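Local coordinates for protein phosphatase (Thermotoga maritima, PDB 1NF2) that probably acts as a magnesium-dependent phosphatase of the haloacid dehalogenase (HAD) superfamily, carrying a separate substrate-binding domain beside its Rossmann-like core, at residues A[245-250]-A[254-259]; A[217-222]-A[235-240]; A[23-28]-A[53-58]; A[197-202]-A[222-227]. One frame throughout, in Å; residues are numbered along the deposited sequence.

Contact 1. Residues A[245-250]-A[254-259]; sequences VTLTNN and VSYVLE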
# COMPACT_ATOMS: atom_id res chain seq x y z
N VAL A 245 19.66 5.48 -9.19
CA VAL A 245 18.54 5.01 -10.01
C VAL A 245 19.03 3.71 -10.65
O VAL A 245 19.91 3.70 -11.51
CB VAL A 245 18.14 6.05 -11.08
CG1 VAL A 245 19.36 6.69 -11.67
CG2 VAL A 245 17.30 5.38 -12.19
N THR A 246 18.46 2.61 -10.19
CA THR A 246 18.84 1.29 -10.65
C THR A 246 18.10 0.94 -11.93
O THR A 246 17.58 1.83 -12.62
CB THR A 246 18.55 0.25 -9.54
OG1 THR A 246 19.03 -1.04 -9.94
CG2 THR A 246 17.04 0.17 -9.24
N LEU A 247 18.06 -0.34 -12.25
CA LEU A 247 17.38 -0.81 -13.45
C LEU A 247 15.87 -0.80 -13.23
O LEU A 247 15.37 -0.39 -12.18
CB LEU A 247 17.83 -2.22 -13.81
CG LEU A 247 19.33 -2.41 -14.09
CD1 LEU A 247 19.59 -3.86 -14.46
CD2 LEU A 247 19.76 -1.48 -15.23
N THR A 248 15.17 -1.29 -14.23
CA THR A 248 13.72 -1.37 -14.22
C THR A 248 13.23 -2.53 -13.35
O THR A 248 14.00 -3.43 -13.02
CB THR A 248 13.24 -1.51 -15.68
OG1 THR A 248 12.44 -0.37 -16.03
CG2 THR A 248 12.49 -2.79 -15.89
N ASN A 249 11.95 -2.51 -12.98
CA ASN A 249 11.39 -3.57 -12.16
C ASN A 249 11.15 -4.85 -12.98
O ASN A 249 10.94 -5.92 -12.43
CB ASN A 249 10.07 -3.12 -11.51
CG ASN A 249 8.96 -2.88 -12.52
OD1 ASN A 249 7.83 -3.34 -12.33
ND2 ASN A 249 9.27 -2.15 -13.58
N ASN A 250 11.19 -4.71 -14.30
CA ASN A 250 11.00 -5.84 -15.21
C ASN A 250 12.29 -6.63 -15.34
O ASN A 250 12.30 -7.79 -15.75
CB ASN A 250 10.55 -5.35 -16.58
CG ASN A 250 9.12 -4.87 -16.57
OD1 ASN A 250 8.77 -3.90 -17.23
ND2 ASN A 250 8.28 -5.56 -15.81
N VAL A 254 16.22 -4.21 -8.50
CA VAL A 254 16.51 -4.30 -7.08
C VAL A 254 17.85 -5.01 -6.83
O VAL A 254 18.71 -4.48 -6.12
CB VAL A 254 15.40 -5.08 -6.34
CG1 VAL A 254 15.77 -5.25 -4.87
CG2 VAL A 254 14.08 -4.33 -6.47
N SER A 255 18.02 -6.19 -7.41
CA SER A 255 19.25 -6.96 -7.26
C SER A 255 20.47 -6.18 -7.73
O SER A 255 21.50 -6.18 -7.07
CB SER A 255 19.19 -8.27 -8.07
OG SER A 255 18.34 -9.23 -7.47
N TYR A 256 20.33 -5.51 -8.86
CA TYR A 256 21.43 -4.76 -9.45
C TYR A 256 22.12 -3.81 -8.46
O TYR A 256 23.34 -3.67 -8.50
CB TYR A 256 20.93 -3.99 -10.67
CG TYR A 256 22.02 -3.45 -11.56
CD1 TYR A 256 22.57 -2.19 -11.34
CD2 TYR A 256 22.52 -4.21 -12.61
CE1 TYR A 256 23.58 -1.69 -12.16
CE2 TYR A 256 23.54 -3.72 -13.44
CZ TYR A 256 24.06 -2.46 -13.21
OH TYR A 256 25.07 -1.97 -14.01
N VAL A 257 21.35 -3.17 -7.59
CA VAL A 257 21.92 -2.25 -6.61
C VAL A 257 22.10 -2.96 -5.27
O VAL A 257 23.09 -2.74 -4.56
CB VAL A 257 21.02 -1.00 -6.40
CG1 VAL A 257 21.40 -0.28 -5.11
CG2 VAL A 257 21.16 -0.06 -7.57
N LEU A 258 21.16 -3.83 -4.94
CA LEU A 258 21.19 -4.56 -3.69
C LEU A 258 22.50 -5.33 -3.50
O LEU A 258 23.04 -5.37 -2.40
CB LEU A 258 20.00 -5.52 -3.64
CG LEU A 258 19.69 -6.22 -2.32
CD1 LEU A 258 19.57 -5.20 -1.19
CD2 LEU A 258 18.40 -7.01 -2.50
N GLU A 259 23.01 -5.91 -4.57
CA GLU A 259 24.25 -6.67 -4.49
C GLU A 259 25.49 -5.82 -4.24
O GLU A 259 26.52 -6.34 -3.82
CB GLU A 259 24.47 -7.49 -5.76
CG GLU A 259 23.29 -8.35 -6.15
CD GLU A 259 23.58 -9.23 -7.34
OE1 GLU A 259 24.19 -8.74 -8.30
OE2 GLU A 259 23.18 -10.42 -7.31

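Contact 2. Residues A[217-222]-A[235-240]; sequences NDLFMF and IEKVKE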
# COMPACT_ATOMS: atom_id res chain seq x y z
N ASN A 217 3.75 7.77 -3.71
CA ASN A 217 3.48 7.13 -2.42
C ASN A 217 4.76 6.74 -1.67
O ASN A 217 4.82 6.82 -0.45
CB ASN A 217 2.65 5.86 -2.63
CG ASN A 217 1.18 6.14 -2.88
OD1 ASN A 217 0.43 5.23 -3.28
ND2 ASN A 217 0.75 7.37 -2.64
N ASP A 218 5.78 6.30 -2.42
CA ASP A 218 7.06 5.87 -1.84
C ASP A 218 7.96 7.04 -1.47
O ASP A 218 8.82 6.93 -0.60
CB ASP A 218 7.80 4.95 -2.83
CG ASP A 218 7.03 3.69 -3.14
OD1 ASP A 218 7.19 3.16 -4.27
OD2 ASP A 218 6.27 3.21 -2.27
N LEU A 219 7.77 8.16 -2.15
CA LEU A 219 8.54 9.36 -1.91
C LEU A 219 8.51 9.70 -0.40
O LEU A 219 9.48 10.23 0.15
CB LEU A 219 7.93 10.50 -2.73
CG LEU A 219 8.71 11.75 -3.08
CD1 LEU A 219 10.03 11.39 -3.75
CD2 LEU A 219 7.86 12.60 -4.02
N PHE A 220 7.40 9.39 0.25
CA PHE A 220 7.25 9.65 1.68
C PHE A 220 8.25 8.82 2.50
O PHE A 220 8.71 9.28 3.55
CB PHE A 220 5.82 9.34 2.13
CG PHE A 220 4.79 10.34 1.67
CD1 PHE A 220 4.64 11.56 2.33
CD2 PHE A 220 3.96 10.06 0.58
CE1 PHE A 220 3.67 12.49 1.91
CE2 PHE A 220 2.99 10.97 0.16
CZ PHE A 220 2.85 12.19 0.82
N MET A 221 8.56 7.61 2.04
CA MET A 221 9.50 6.74 2.76
C MET A 221 10.94 7.23 2.66
O MET A 221 11.74 7.01 3.57
CB MET A 221 9.42 5.30 2.23
CG MET A 221 8.10 4.59 2.56
SD MET A 221 8.10 2.80 2.28
CE MET A 221 7.91 2.29 3.75
N PHE A 222 11.26 7.90 1.56
CA PHE A 222 12.59 8.43 1.33
C PHE A 222 13.11 9.29 2.47
O PHE A 222 14.29 9.23 2.82
CB PHE A 222 12.63 9.25 0.04
CG PHE A 222 12.86 8.43 -1.20
CD1 PHE A 222 13.12 9.06 -2.40
CD2 PHE A 222 12.84 7.05 -1.16
CE1 PHE A 222 13.36 8.32 -3.55
CE2 PHE A 222 13.07 6.30 -2.30
CZ PHE A 222 13.33 6.95 -3.50
N ILE A 235 8.74 7.74 -11.57
CA ILE A 235 8.41 9.04 -12.16
C ILE A 235 9.62 9.94 -11.91
O ILE A 235 10.42 9.68 -11.01
CB ILE A 235 7.14 9.70 -11.55
CG1 ILE A 235 7.34 9.99 -10.06
CG2 ILE A 235 5.92 8.82 -11.79
CD1 ILE A 235 7.18 8.80 -9.18
N GLU A 236 9.73 10.97 -12.73
CA GLU A 236 10.83 11.92 -12.66
C GLU A 236 11.10 12.45 -11.25
O GLU A 236 12.24 12.49 -10.80
CB GLU A 236 10.54 13.08 -13.62
CG GLU A 236 9.04 13.36 -13.86
CD GLU A 236 8.34 12.32 -14.74
OE1 GLU A 236 8.79 12.11 -15.89
OE2 GLU A 236 7.33 11.72 -14.30
N LYS A 237 10.04 12.84 -10.55
CA LYS A 237 10.16 13.38 -9.21
C LYS A 237 10.88 12.42 -8.25
O LYS A 237 11.68 12.85 -7.43
CB LYS A 237 8.77 13.73 -8.67
CG LYS A 237 8.79 14.66 -7.47
CD LYS A 237 7.39 14.92 -6.93
CE LYS A 237 7.44 15.86 -5.73
NZ LYS A 237 6.13 15.97 -5.03
N VAL A 238 10.58 11.13 -8.34
CA VAL A 238 11.19 10.14 -7.46
C VAL A 238 12.68 9.96 -7.74
O VAL A 238 13.48 9.85 -6.81
CB VAL A 238 10.48 8.77 -7.58
CG1 VAL A 238 11.36 7.65 -6.99
CG2 VAL A 238 9.16 8.83 -6.83
N LYS A 239 13.05 9.95 -9.02
CA LYS A 239 14.45 9.78 -9.38
C LYS A 239 15.29 10.95 -8.88
O LYS A 239 16.41 10.76 -8.40
CB LYS A 239 14.58 9.65 -10.89
CG LYS A 239 13.85 8.44 -11.43
CD LYS A 239 14.42 7.97 -12.76
CE LYS A 239 13.45 8.20 -13.88
NZ LYS A 239 13.75 7.29 -15.03
N GLU A 240 14.73 12.15 -8.97
CA GLU A 240 15.44 13.35 -8.54
C GLU A 240 15.62 13.43 -7.03
O GLU A 240 16.45 14.18 -6.54
CB GLU A 240 14.71 14.60 -9.05
CG GLU A 240 14.58 14.64 -10.56
CD GLU A 240 13.84 15.86 -11.05
OE1 GLU A 240 12.71 16.11 -10.57
OE2 GLU A 240 14.37 16.55 -11.94

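Contact 3. Residues A[23-28]-A[53-58]; sequences KDRRNI and KKYFKR. With SO4 (sulfate ion), chain E.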
# COMPACT_ATOMS: atom_id res chain seq x y z
N LYS A 23 16.30 -13.93 -9.24
CA LYS A 23 17.47 -13.20 -8.78
C LYS A 23 17.11 -12.35 -7.55
O LYS A 23 17.79 -12.43 -6.51
CB LYS A 23 18.03 -12.32 -9.91
CG LYS A 23 19.30 -11.58 -9.53
CD LYS A 23 19.76 -10.60 -10.61
CE LYS A 23 20.51 -11.29 -11.73
NZ LYS A 23 19.72 -12.39 -12.35
N ASP A 24 16.04 -11.56 -7.65
CA ASP A 24 15.63 -10.71 -6.53
C ASP A 24 15.22 -11.57 -5.34
O ASP A 24 15.53 -11.24 -4.19
CB ASP A 24 14.45 -9.80 -6.91
CG ASP A 24 14.85 -8.69 -7.87
OD1 ASP A 24 16.06 -8.37 -7.98
OD2 ASP A 24 13.94 -8.13 -8.52
N ARG A 25 14.52 -12.66 -5.61
CA ARG A 25 14.10 -13.55 -4.53
C ARG A 25 15.31 -14.06 -3.76
O ARG A 25 15.37 -13.95 -2.54
CB ARG A 25 13.30 -14.74 -5.07
CG ARG A 25 12.77 -15.65 -3.98
CD ARG A 25 12.20 -16.95 -4.54
NE ARG A 25 13.23 -17.80 -5.12
CZ ARG A 25 14.10 -18.52 -4.41
NH1 ARG A 25 14.07 -18.51 -3.09
NH2 ARG A 25 15.01 -19.25 -5.04
N ARG A 26 16.28 -14.62 -4.48
CA ARG A 26 17.46 -15.15 -3.80
C ARG A 26 18.24 -14.11 -2.99
O ARG A 26 18.74 -14.41 -1.91
CB ARG A 26 18.39 -15.85 -4.80
CG ARG A 26 18.01 -17.30 -5.06
CD ARG A 26 19.09 -18.02 -5.84
NE ARG A 26 18.79 -18.10 -7.26
CZ ARG A 26 18.14 -19.10 -7.84
NH1 ARG A 26 17.70 -20.13 -7.12
NH2 ARG A 26 17.92 -19.08 -9.15
N ASN A 27 18.34 -12.89 -3.51
CA ASN A 27 19.06 -11.85 -2.77
C ASN A 27 18.33 -11.47 -1.50
O ASN A 27 18.96 -11.21 -0.47
CB ASN A 27 19.27 -10.62 -3.65
CG ASN A 27 20.45 -10.79 -4.59
OD1 ASN A 27 21.55 -11.13 -4.15
ND2 ASN A 27 20.23 -10.55 -5.88
N ILE A 28 17.00 -11.44 -1.55
CA ILE A 28 16.22 -11.11 -0.37
C ILE A 28 16.43 -12.22 0.66
O ILE A 28 16.67 -11.94 1.84
CB ILE A 28 14.71 -10.99 -0.67
CG1 ILE A 28 14.46 -9.93 -1.76
CG2 ILE A 28 13.96 -10.63 0.60
CD1 ILE A 28 14.97 -8.55 -1.43
N LYS A 53 4.62 -14.98 1.58
CA LYS A 53 4.61 -16.42 1.81
C LYS A 53 4.83 -17.23 0.54
O LYS A 53 5.39 -18.32 0.59
CB LYS A 53 3.31 -16.83 2.50
CG LYS A 53 3.28 -16.46 3.98
CD LYS A 53 2.02 -16.92 4.69
CE LYS A 53 0.81 -16.07 4.32
NZ LYS A 53 -0.39 -16.44 5.13
N LYS A 54 4.42 -16.69 -0.60
CA LYS A 54 4.58 -17.38 -1.87
C LYS A 54 6.04 -17.52 -2.30
O LYS A 54 6.47 -18.58 -2.75
CB LYS A 54 3.80 -16.66 -2.96
CG LYS A 54 3.99 -17.25 -4.36
CD LYS A 54 3.20 -16.44 -5.37
CE LYS A 54 3.32 -17.01 -6.77
NZ LYS A 54 2.58 -16.14 -7.73
N TYR A 55 6.80 -16.44 -2.17
CA TYR A 55 8.21 -16.43 -2.58
C TYR A 55 9.15 -16.79 -1.44
O TYR A 55 10.28 -17.23 -1.66
CB TYR A 55 8.57 -15.07 -3.18
CG TYR A 55 7.91 -14.83 -4.52
CD1 TYR A 55 8.39 -15.43 -5.68
CD2 TYR A 55 6.77 -14.02 -4.62
CE1 TYR A 55 7.75 -15.24 -6.91
CE2 TYR A 55 6.12 -13.83 -5.84
CZ TYR A 55 6.62 -14.44 -6.98
OH TYR A 55 5.99 -14.25 -8.18
N PHE A 56 8.68 -16.60 -0.21
CA PHE A 56 9.44 -16.93 0.98
C PHE A 56 8.37 -17.55 1.87
O PHE A 56 7.29 -16.99 2.02
CB PHE A 56 10.00 -15.67 1.66
CG PHE A 56 10.53 -14.64 0.69
CD1 PHE A 56 9.66 -13.78 0.03
CD2 PHE A 56 11.90 -14.54 0.44
CE1 PHE A 56 10.15 -12.83 -0.88
CE2 PHE A 56 12.39 -13.60 -0.46
CZ PHE A 56 11.52 -12.74 -1.12
N LYS A 57 8.64 -18.71 2.44
CA LYS A 57 7.63 -19.35 3.28
C LYS A 57 7.56 -18.69 4.65
O LYS A 57 7.77 -19.35 5.68
CB LYS A 57 7.94 -20.84 3.41
CG LYS A 57 7.70 -21.65 2.14
CD LYS A 57 8.41 -21.08 0.92
CE LYS A 57 9.92 -20.95 1.13
NZ LYS A 57 10.58 -22.24 1.45
N ARG A 58 7.25 -17.40 4.67
CA ARG A 58 7.17 -16.65 5.93
C ARG A 58 6.63 -15.24 5.71
O ARG A 58 6.37 -14.83 4.58
CB ARG A 58 8.55 -16.56 6.56
CG ARG A 58 9.58 -15.93 5.64
CD ARG A 58 10.80 -15.44 6.40
NE ARG A 58 10.47 -14.34 7.31
CZ ARG A 58 11.36 -13.62 7.98
NH1 ARG A 58 12.66 -13.88 7.85
NH2 ARG A 58 10.96 -12.64 8.78
S SO4 E . 17.65 -22.00 -4.21
O1 SO4 E . 17.55 -22.62 -2.88
O2 SO4 E . 16.29 -21.74 -4.73
O3 SO4 E . 18.39 -20.72 -4.11
O4 SO4 E . 18.35 -22.91 -5.13

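Contact 4. Residues A[197-202]-A[222-227]; sequences FLRERM and FEEAGL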
# COMPACT_ATOMS: atom_id res chain seq x y z
N PHE A 197 7.02 5.15 12.15
CA PHE A 197 6.41 4.50 13.31
C PHE A 197 7.10 3.16 13.57
O PHE A 197 7.41 2.80 14.72
CB PHE A 197 4.92 4.27 13.02
CG PHE A 197 4.19 3.56 14.12
CD1 PHE A 197 3.62 4.28 15.17
CD2 PHE A 197 4.06 2.18 14.10
CE1 PHE A 197 2.94 3.62 16.19
CE2 PHE A 197 3.39 1.50 15.12
CZ PHE A 197 2.82 2.23 16.16
N LEU A 198 7.30 2.40 12.50
CA LEU A 198 7.95 1.10 12.58
C LEU A 198 9.36 1.27 13.14
O LEU A 198 9.82 0.48 13.97
CB LEU A 198 8.00 0.48 11.19
CG LEU A 198 8.71 -0.87 11.08
CD1 LEU A 198 8.03 -1.90 12.00
CD2 LEU A 198 8.67 -1.32 9.64
N ARG A 199 10.03 2.32 12.68
CA ARG A 199 11.39 2.64 13.11
C ARG A 199 11.46 2.88 14.62
O ARG A 199 12.35 2.37 15.30
CB ARG A 199 11.85 3.89 12.36
CG ARG A 199 13.34 3.99 12.19
CD ARG A 199 13.69 5.20 11.36
NE ARG A 199 13.42 6.44 12.09
CZ ARG A 199 13.28 7.62 11.51
NH1 ARG A 199 13.38 7.71 10.19
NH2 ARG A 199 13.04 8.70 12.23
N GLU A 200 10.53 3.67 15.14
CA GLU A 200 10.48 3.96 16.57
C GLU A 200 10.25 2.67 17.35
O GLU A 200 10.88 2.42 18.38
CB GLU A 200 9.35 4.95 16.85
CG GLU A 200 9.84 6.28 17.36
CD GLU A 200 10.48 6.16 18.72
OE1 GLU A 200 11.19 7.10 19.13
OE2 GLU A 200 10.27 5.13 19.38
N ARG A 201 9.34 1.85 16.85
CA ARG A 201 8.99 0.58 17.47
C ARG A 201 10.18 -0.39 17.53
O ARG A 201 10.50 -0.94 18.59
CB ARG A 201 7.87 -0.07 16.65
CG ARG A 201 6.93 -0.97 17.43
CD ARG A 201 7.57 -2.24 17.91
NE ARG A 201 6.59 -3.09 18.56
CZ ARG A 201 6.87 -4.26 19.14
NH1 ARG A 201 8.12 -4.71 19.16
NH2 ARG A 201 5.89 -4.96 19.70
N MET A 202 10.82 -0.60 16.37
CA MET A 202 11.94 -1.52 16.23
C MET A 202 13.29 -0.93 16.65
O MET A 202 14.27 -1.66 16.82
CB MET A 202 12.02 -2.01 14.78
CG MET A 202 11.86 -3.51 14.64
SD MET A 202 10.39 -4.15 15.38
CE MET A 202 10.06 -5.51 14.39
N PHE A 222 11.26 7.90 1.56
CA PHE A 222 12.59 8.43 1.33
C PHE A 222 13.11 9.29 2.47
O PHE A 222 14.29 9.23 2.82
CB PHE A 222 12.63 9.25 0.04
CG PHE A 222 12.86 8.43 -1.20
CD1 PHE A 222 13.12 9.06 -2.40
CD2 PHE A 222 12.84 7.05 -1.16
CE1 PHE A 222 13.36 8.32 -3.55
CE2 PHE A 222 13.07 6.30 -2.30
CZ PHE A 222 13.33 6.95 -3.50
N GLU A 223 12.21 10.10 3.04
CA GLU A 223 12.57 11.00 4.12
C GLU A 223 12.97 10.24 5.38
O GLU A 223 13.63 10.79 6.26
CB GLU A 223 11.38 11.92 4.44
CG GLU A 223 10.58 12.35 3.22
CD GLU A 223 11.42 13.03 2.15
OE1 GLU A 223 10.87 13.35 1.08
OE2 GLU A 223 12.63 13.25 2.38
N GLU A 224 12.59 8.98 5.45
CA GLU A 224 12.90 8.14 6.60
C GLU A 224 14.05 7.14 6.37
O GLU A 224 14.25 6.24 7.18
CB GLU A 224 11.65 7.36 7.01
CG GLU A 224 10.44 8.23 7.28
CD GLU A 224 10.71 9.29 8.34
OE1 GLU A 224 11.26 8.94 9.40
OE2 GLU A 224 10.37 10.47 8.10
N ALA A 225 14.79 7.29 5.28
CA ALA A 225 15.87 6.34 4.99
C ALA A 225 17.24 6.98 4.78
O ALA A 225 17.35 8.15 4.39
CB ALA A 225 15.51 5.50 3.77
N GLY A 226 18.29 6.20 5.04
CA GLY A 226 19.65 6.68 4.85
C GLY A 226 20.10 6.57 3.40
O GLY A 226 20.94 7.34 2.95
N LEU A 227 19.55 5.61 2.65
CA LEU A 227 19.92 5.43 1.24
C LEU A 227 18.64 5.34 0.40
O LEU A 227 17.73 4.59 0.75
CB LEU A 227 20.75 4.16 1.05
CG LEU A 227 21.23 3.87 -0.38
CD1 LEU A 227 22.09 5.03 -0.87
CD2 LEU A 227 22.02 2.57 -0.42

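Contact 1. Residues A[245-250]-A[254-259]
At the edge of the HAD core sheet, the loop leaving the short outermost strand 244-245 folds back on helix 253-258, where Thr-246 and Leu-247 meet Tyr-256 and Val-257. Leu-247 lies across the phenol ring: its CG stands over one face, 4.1 Å from the centroid of the Tyr-256 ring and 23° off the normal, shifted toward the rim beside CG and CD2. This is a CH-pi contact, reinforced by the CD1 methyl of Leu-247, which reaches CD2 of Tyr-256 at 3.5 Å. Thr-246 sits deeper. Its CB is pressed against the CG2 methyl of Val-257 at 3.3 Å, tighter than ordinary van der Waals contact. With OG1 anti to the backbone N (chi1 -175°), the hydroxyl is carried up against both Val-257 CG2 and Tyr-256 CB, the latter 3.6 Å from Thr-246 OG1. Its polar need is met at the start of the helix, by a hydrogen bond with Gly-253 O. No hydrogen bond joins the two segments themselves, so apolar packing carries the contact. Behind it, Thr-246 and Leu-247 are hydrogen-bonded through their backbones to Ala-230 and Glu-232, while Val-254 turns from the loop to pack on Phe-7 and Asp-24. Such a parallel edge strand, followed by a helix folded back over the sheet, is typical of the alpha/beta Rossmann-like core of HAD hydrolases.

Contact 2. Residues A[217-222]-A[235-240]
Leu-219 and Phe-222, one helical turn apart on helix 216-222, face Lys-237 and Val-238 of helix 236-241. Just before them comes Asp-218, a magnesium-binding residue of this protein although it is not among the metal's ligands in this model; its OD1 accepts hydrogen bonds from the backbone N of Asp-214 and Asn-215, and its OD2 forms a salt bridge with Lys-191. Leu-219 has CG anti to the backbone N (chi1 -159°), which swings its two methyls into the interface. CD2 lies against the extended lysine chain, 3.7 Å from Lys-237 CE, and the two side chains meet at about a right angle; the ammonium beyond is held by Glu-216 in a salt bridge. CD1 slides past the valine, 4.1 Å from Val-238 CG2. A serine in place of Leu-219 would probably open a gap above Val-238 and let the lysine methylenes swing about their anchor at Glu-216. Phe-222 follows with its ring edge: CE1 is 3.6 Å from Val-238 O, which lies in the ring plane, and 4.0 Å from Val-238 CG1. The short helical segments run nearly parallel, 12° apart, with axes 10.1 Å from each other at closest approach. Beneath them lies strand 227-230, touched by Phe-222 at Arg-228 and by Val-238 at Ala-230, while on the other flank of helix 216-222 Met-221 packs against Lys-191 and Leu-195 of helix 191-202.

Contact 3. Residues A[23-28]-A[53-58]
With CG anti to the backbone N (chi1 -176°) and an extended chi2, Arg-25 lays CG and CD along the end of helix 45-55, and a bend at chi3 turns its guanidinium toward a sulfate ion, while Phe-56, its CG beside the backbone N, sends its ring back toward Ile-28. The arginine CD settles 3.5 Å from Tyr-55 O and at the edge of the Tyr-55 ring, near its plane. Arg-25 and Phe-56 slide past each other in opposite directions, CG of the arginine 4.1 Å from CE2 of the phenylalanine. Ile-28 meets the same ring from a second direction, at about a right angle: both its CB and its CG2 methyl press on Phe-56 CE2, the CB at 3.5 Å. The ring also stacks edge-to-face with Phe-60.

The polar ends gather round the sulfate, probably taken from the crystallisation liquor. Arg-25 NH2 gives a bent hydrogen bond to O2 of the sulfate (2.8 Å, 131°), and Arg-26 NH1 a straighter one to O3 (3.1 Å, 165°); the sulfur lies in the plane of each guanidinium, at its edge. Arg-25 NH2 also forms a salt bridge with Glu-22. Under the contact runs strand 36-40, where Ile-28 rests on Val-37 and Phe-56 on Phe-39. Two helices side by side over the strand that links them in sequence, with parallel strands 4-8 and 62-64 flanking it, are typical of successive beta-alpha-beta crossovers in a Rossmann-like fold.

Contact 4. Residues A[197-202]-A[222-227]
Arg-199 and Glu-224 reach for each other from a helix and a turn, their side chains meeting at about a right angle. The guanidinium and carboxylate planes are only 29° apart, yet the two groups do not dock as a flat pair with two oxygens facing two nitrogens. A single carboxylate oxygen does the work: OE1 of Glu-224 comes obliquely to the guanidinium, and the salt bridge is modelled at 2.6 Å from Arg-199 NH1. Both this length and the weak hydrogen bond from Arg-199 NH1 to Glu-224 O (3.5 Å) are doubtful, because the place of NH1 is less sure. Bends in both chains allow this: the arginine turns at chi3 (70°), and the glutamate folds at chi2 (-56°), bringing OE1 up to NH1 from off the guanidinium plane, while the glutamate's own carbonyl approaches the same nitrogen from a different direction, near the plane. OE2 of Glu-224 has a long, weak ion pair with Arg-196. A leucine in place of Arg-199 would probably deprive the Glu-224 carboxylate of this salt bridge and remove the tie between helix and turn. The turn itself is type I, from Phe-222 to Ala-225, closed by Ala-225 N to Phe-222 O. It leads into strand 227-230, with Ala-225 packed on Val-211 of strand 209-213; Arg-199 leans on Ile-209 of that strand, and Leu-198, on the same helix 191-202, packs against Leu-72 of strand 69-72.

In the fold
All four contacts join helices and loops around the sheet of one core domain, whose magnesium ion is held by Asp-8, Asp-10 and Asp-214. Contact 2 lies nearest the site: it includes Asp-218, and the side chain of Val-238 is about 9 Å from the metal, against about 11 Å for Val-254 of contact 1. Contacts 2 and 4 share Phe-222, the end of one helix and the start of the turn after it. Contacts 1 and 2 touch where Val-245 CG2 packs on Lys-239 CD at 3.9 Å. Contact 1 is tied to contact 3 by Ser-255 OG, probably hydrogen-bonded to Asp-24 OD1 (2.5 Å) and Asn-27 ND2 (2.8 Å). Contacts 2 and 3, their centres 25 Å apart, do not touch.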